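Local coordinates for disulfide bond forming protein (DsbF) (Mycobacterium tuberculosis, PDB 3IOS) that probably acts as an extracellular thioredoxin-fold disulfide oxidoreductase, oxidising reduced, unfolded secreted proteins so that they form disulfide bonds, at residues A[62-65]-A[66-70]; A[121-124]-A[125-129]. All coordinates share one frame; numbering follows the deposited sequence.

Contact 1. Residues A[62-65]-A[66-70]; sequences GQVA and ASHPE
His68 turns its imidazole back along the last helical turn and meets Val64 there. The polar link is a hydrogen bond from ring nitrogen ND1 of His68 to the carbonyl O of Val64 over 3.1 Å. The evidence for a well-directed bond is the N-H...O angle of 152° and the position of the donor, which lies in the carbonyl plane on a lone pair while the oxygen sits in the plane of the ring. A chi1 of -63° sets CG of His68 beside its own backbone N and brings ND1 back to Val64 O, which the backbone N also reaches, though by a weak bond. In this placement the bond to ND1 restricts rotation of the ring.

The residues concerned form the C-terminal end of helix 52-67 in the beta-alpha-beta unit of a thioredoxin fold, and His68 is the first to leave helical backbone angles. Its N also makes a longer i to i+3 hydrogen bond to Ala65 O at 3.3 Å, the donor far above the carbonyl plane, as the helix ends.

One residue earlier, Ser67 N and Ser67 OG both donate hydrogen bonds to Gln63 O, each 3.0 Å, and two bonds thus hold that oxygen. They approach from opposite faces of the carbonyl plane, OG well above it. The regular i to i+4 bond from Ala66 N to Gly62 O precedes this pair.

Van der Waals contact is slighter: the CG1 methyl of Val64 lies 3.9 Å from ND1 of His68. Both side chains also rest on Val144 of helix 137-147, and Val64 reaches Phe73 of strand 72-77.

Contact 2. Residues A[121-124]-A[125-129]; sequences FVDP and HGNVD
Asp123 folds its carboxylate over the turn that joins it to His125 and Asn127, and this is the tightly knit end of the hairpin. OD2 of Asp123 accepts from Asn127 N at 2.9 Å, met from above the carboxylate plane. It also forms an Asx turn, though the closing bond to His125 N, 2.8 Å, is weak, with an N-H...O angle of just 126°. A chi1 of 73°, placing CG between backbone N and carbonyl carbon, swings the carboxylate toward these amides. The backbone makes a type I turn with G1 bulge: Gly126 N bonds to Asp123 O at 2.9 Å, and Asp123 N to Asn127 O in that carbonyl's plane. At the positive phi of Gly126 (97°) a CB would clash with the preceding carbonyl O.

Past the turn Phe121 and Asp129 form a hydrogen-bonded pair, Phe121 N to Asp129 O at 2.8 Å and Asp129 N to Phe121 O at 2.9 Å. Val122 and Val128, the non-hydrogen-bonded pair, lie side by side but looser, their CG2 atoms 4.2 Å apart. The solvent side is carried by His125, Asn127 and Asp129, which are exposed.

Phe121 lies on the face covered by helix 137-147. Strand 42-47 flanks strand 118-122 within the sheet, its Val43 meeting Phe121 and its Ala42 and Leu44 meeting Val122; on the face of Val122 and Val128, Val128 meets Phe111 of a loop.

In the fold
Contact 1 and contact 2 lie in series along the chain, with centres about 17 Å apart and nearest atoms about 8 Å apart, so they do not touch. Helix 137-147 connects them: Val64 and Phe121 both pack on its Leu140, which places the end of helix 52-67 and the 118-122/128-132 hairpin against the same helix. Strand 42-47 neighbours strand 118-122 in the mixed sheet, and leads into helix 52-67. The redox-active pair Cys51 and Cys54, found as a disulfide and, in this mixed crystal, also reduced, sits at the start of that helix, whereas contact 1 lies at its other end. Contact 2 is the turn end of the hairpin whose second strand, 128-132, is outermost in the sheet of this chain.

Contact 1. Residues A[62-65]-A[66-70]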
loop_
_atom_site.group_PDB
_atom_site.type_symbol
_atom_site.label_atom_id
_atom_site.label_comp_id
_atom_site.label_asym_id
_atom_site.label_seq_id
_atom_site.Cartn_x
_atom_site.Cartn_y
_atom_site.Cartn_z
ATOM N N GLY A 62 -0.014 -3.764 9.478
ATOM C CA GLY A 62 0.424 -2.784 10.456
ATOM C C GLY A 62 1.594 -3.287 11.280
ATOM O O GLY A 62 2.538 -2.548 11.556
ATOM N N GLN A 63 1.538 -4.554 11.665
ATOM C CA GLN A 63 2.604 -5.145 12.463
ATOM C C GLN A 63 3.911 -5.197 11.678
ATOM O O GLN A 63 4.967 -4.822 12.190
ATOM C CB GLN A 63 2.196 -6.550 12.912
ATOM C CG GLN A 63 3.115 -7.170 13.954
ATOM C CD GLN A 63 2.548 -8.452 14.538
ATOM O OE1 GLN A 63 3.163 -9.082 15.400
ATOM N NE2 GLN A 63 1.366 -8.844 14.070
ATOM N N VAL A 64 3.849 -5.660 10.433
ATOM C CA VAL A 64 5.056 -5.742 9.619
ATOM C C VAL A 64 5.624 -4.347 9.345
ATOM O O VAL A 64 6.840 -4.154 9.349
ATOM C CB VAL A 64 4.783 -6.491 8.283
ATOM C CG1 VAL A 64 6.040 -6.534 7.429
ATOM C CG2 VAL A 64 4.329 -7.918 8.582
ATOM N N ALA A 65 4.746 -3.373 9.121
ATOM C CA ALA A 65 5.185 -2.010 8.870
ATOM C C ALA A 65 5.950 -1.487 10.081
ATOM O O ALA A 65 7.011 -0.879 9.937
ATOM C CB ALA A 65 3.984 -1.107 8.587
ATOM N N ALA A 66 5.407 -1.736 11.266
ATOM C CA ALA A 66 6.032 -1.281 12.507
ATOM C C ALA A 66 7.382 -1.945 12.757
ATOM O O ALA A 66 8.304 -1.323 13.295
ATOM C CB ALA A 66 5.101 -1.556 13.674
ATOM N N SER A 67 7.497 -3.209 12.363
ATOM C CA SER A 67 8.723 -3.976 12.558
ATOM C C SER A 67 9.802 -3.666 11.526
ATOM O O SER A 67 10.967 -4.013 11.713
ATOM C CB SER A 67 8.407 -5.469 12.519
ATOM O OG SER A 67 7.478 -5.810 13.533
ATOM N N HIS A 68 9.422 -3.006 10.437
ATOM C CA HIS A 68 10.389 -2.683 9.400
ATOM C C HIS A 68 10.361 -1.226 8.991
ATOM O O HIS A 68 9.923 -0.883 7.893
ATOM C CB HIS A 68 10.153 -3.572 8.180
ATOM C CG HIS A 68 10.364 -5.021 8.462
ATOM N ND1 HIS A 68 9.444 -5.787 9.143
ATOM C CD2 HIS A 68 11.422 -5.828 8.222
ATOM C CE1 HIS A 68 9.927 -7.003 9.314
ATOM N NE2 HIS A 68 11.126 -7.054 8.764
ATOM N N PRO A 69 10.849 -0.341 9.874
ATOM C CA PRO A 69 10.877 1.097 9.601
ATOM C C PRO A 69 11.741 1.490 8.405
ATOM O O PRO A 69 11.646 2.615 7.914
ATOM C CB PRO A 69 11.374 1.688 10.922
ATOM C CG PRO A 69 12.224 0.582 11.494
ATOM C CD PRO A 69 11.387 -0.637 11.215
ATOM N N GLU A 70 12.575 0.571 7.925
ATOM C CA GLU A 70 13.424 0.873 6.776
ATOM C C GLU A 70 12.591 0.823 5.498
ATOM O O GLU A 70 12.981 1.371 4.469
ATOM C CB GLU A 70 14.592 -0.125 6.666
ATOM C CG GLU A 70 14.235 -1.504 6.102
ATOM C CD GLU A 70 13.587 -2.426 7.118
ATOM O OE1 GLU A 70 13.143 -1.941 8.177
ATOM O OE2 GLU A 70 13.515 -3.647 6.849
#

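Contact 2. Residues A[121-124]-A[125-129]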
loop_
_atom_site.group_PDB
_atom_site.type_symbol
_atom_site.label_atom_id
_atom_site.label_comp_id
_atom_site.label_asym_id
_atom_site.label_seq_id
_atom_site.Cartn_x
_atom_site.Cartn_y
_atom_site.Cartn_z
ATOM N N PHE A 121 5.507 -4.775 -4.399
ATOM C CA PHE A 121 6.795 -4.707 -3.724
ATOM C C PHE A 121 7.781 -3.957 -4.597
ATOM O O PHE A 121 7.985 -4.294 -5.762
ATOM C CB PHE A 121 7.299 -6.120 -3.395
ATOM C CG PHE A 121 6.380 -6.878 -2.473
ATOM C CD1 PHE A 121 5.316 -7.620 -2.979
ATOM C CD2 PHE A 121 6.528 -6.780 -1.092
ATOM C CE1 PHE A 121 4.414 -8.252 -2.123
ATOM C CE2 PHE A 121 5.629 -7.409 -0.231
ATOM C CZ PHE A 121 4.569 -8.145 -0.749
ATOM N N VAL A 122 8.368 -2.914 -4.024
ATOM C CA VAL A 122 9.316 -2.077 -4.736
ATOM C C VAL A 122 10.692 -2.184 -4.103
ATOM O O VAL A 122 10.853 -1.862 -2.929
ATOM C CB VAL A 122 8.876 -0.603 -4.677
ATOM C CG1 VAL A 122 9.795 0.247 -5.533
ATOM C CG2 VAL A 122 7.424 -0.474 -5.130
ATOM N N ASP A 123 11.688 -2.639 -4.860
ATOM C CA ASP A 123 13.022 -2.733 -4.284
ATOM C C ASP A 123 13.726 -1.393 -4.512
ATOM O O ASP A 123 13.237 -0.551 -5.272
ATOM C CB ASP A 123 13.801 -3.932 -4.875
ATOM C CG ASP A 123 14.260 -3.718 -6.305
ATOM O OD1 ASP A 123 14.648 -4.722 -6.943
ATOM O OD2 ASP A 123 14.259 -2.576 -6.800
ATOM N N PRO A 124 14.864 -1.159 -3.842
ATOM C CA PRO A 124 15.588 0.106 -4.001
ATOM C C PRO A 124 16.003 0.479 -5.421
ATOM O O PRO A 124 16.285 1.644 -5.700
ATOM C CB PRO A 124 16.787 -0.067 -3.072
ATOM C CG PRO A 124 16.237 -0.944 -1.989
ATOM C CD PRO A 124 15.488 -1.980 -2.790
ATOM N N HIS A 125 16.047 -0.501 -6.315
ATOM C CA HIS A 125 16.430 -0.230 -7.695
ATOM C C HIS A 125 15.230 0.199 -8.528
ATOM O O HIS A 125 15.373 0.559 -9.696
ATOM C CB HIS A 125 17.077 -1.464 -8.323
ATOM C CG HIS A 125 18.372 -1.857 -7.682
ATOM N ND1 HIS A 125 19.410 -0.968 -7.496
ATOM C CD2 HIS A 125 18.804 -3.047 -7.199
ATOM C CE1 HIS A 125 20.423 -1.593 -6.926
ATOM N NE2 HIS A 125 20.083 -2.855 -6.734
ATOM N N GLY A 126 14.047 0.155 -7.927
ATOM C CA GLY A 126 12.850 0.552 -8.641
ATOM C C GLY A 126 12.086 -0.610 -9.245
ATOM O O GLY A 126 11.059 -0.410 -9.895
ATOM N N ASN A 127 12.585 -1.824 -9.042
ATOM C CA ASN A 127 11.919 -3.014 -9.562
ATOM C C ASN A 127 10.589 -3.166 -8.837
ATOM O O ASN A 127 10.522 -3.012 -7.618
ATOM C CB ASN A 127 12.787 -4.249 -9.321
ATOM C CG ASN A 127 14.080 -4.209 -10.106
ATOM O OD1 ASN A 127 15.140 -4.588 -9.603
ATOM N ND2 ASN A 127 14.000 -3.756 -11.354
ATOM N N VAL A 128 9.535 -3.470 -9.590
ATOM C CA VAL A 128 8.202 -3.621 -9.018
ATOM C C VAL A 128 7.587 -4.988 -9.282
ATOM O O VAL A 128 7.506 -5.441 -10.427
ATOM C CB VAL A 128 7.244 -2.548 -9.574
ATOM C CG1 VAL A 128 5.846 -2.747 -9.000
ATOM C CG2 VAL A 128 7.773 -1.163 -9.245
ATOM N N ASP A 129 7.146 -5.638 -8.211
ATOM C CA ASP A 129 6.518 -6.948 -8.313
ATOM C C ASP A 129 5.147 -6.885 -7.647
ATOM O O ASP A 129 5.040 -6.587 -6.458
ATOM C CB ASP A 129 7.394 -8.003 -7.633
ATOM C CG ASP A 129 6.798 -9.395 -7.706
ATOM O OD1 ASP A 129 6.433 -9.829 -8.818
ATOM O OD2 ASP A 129 6.703 -10.057 -6.652
#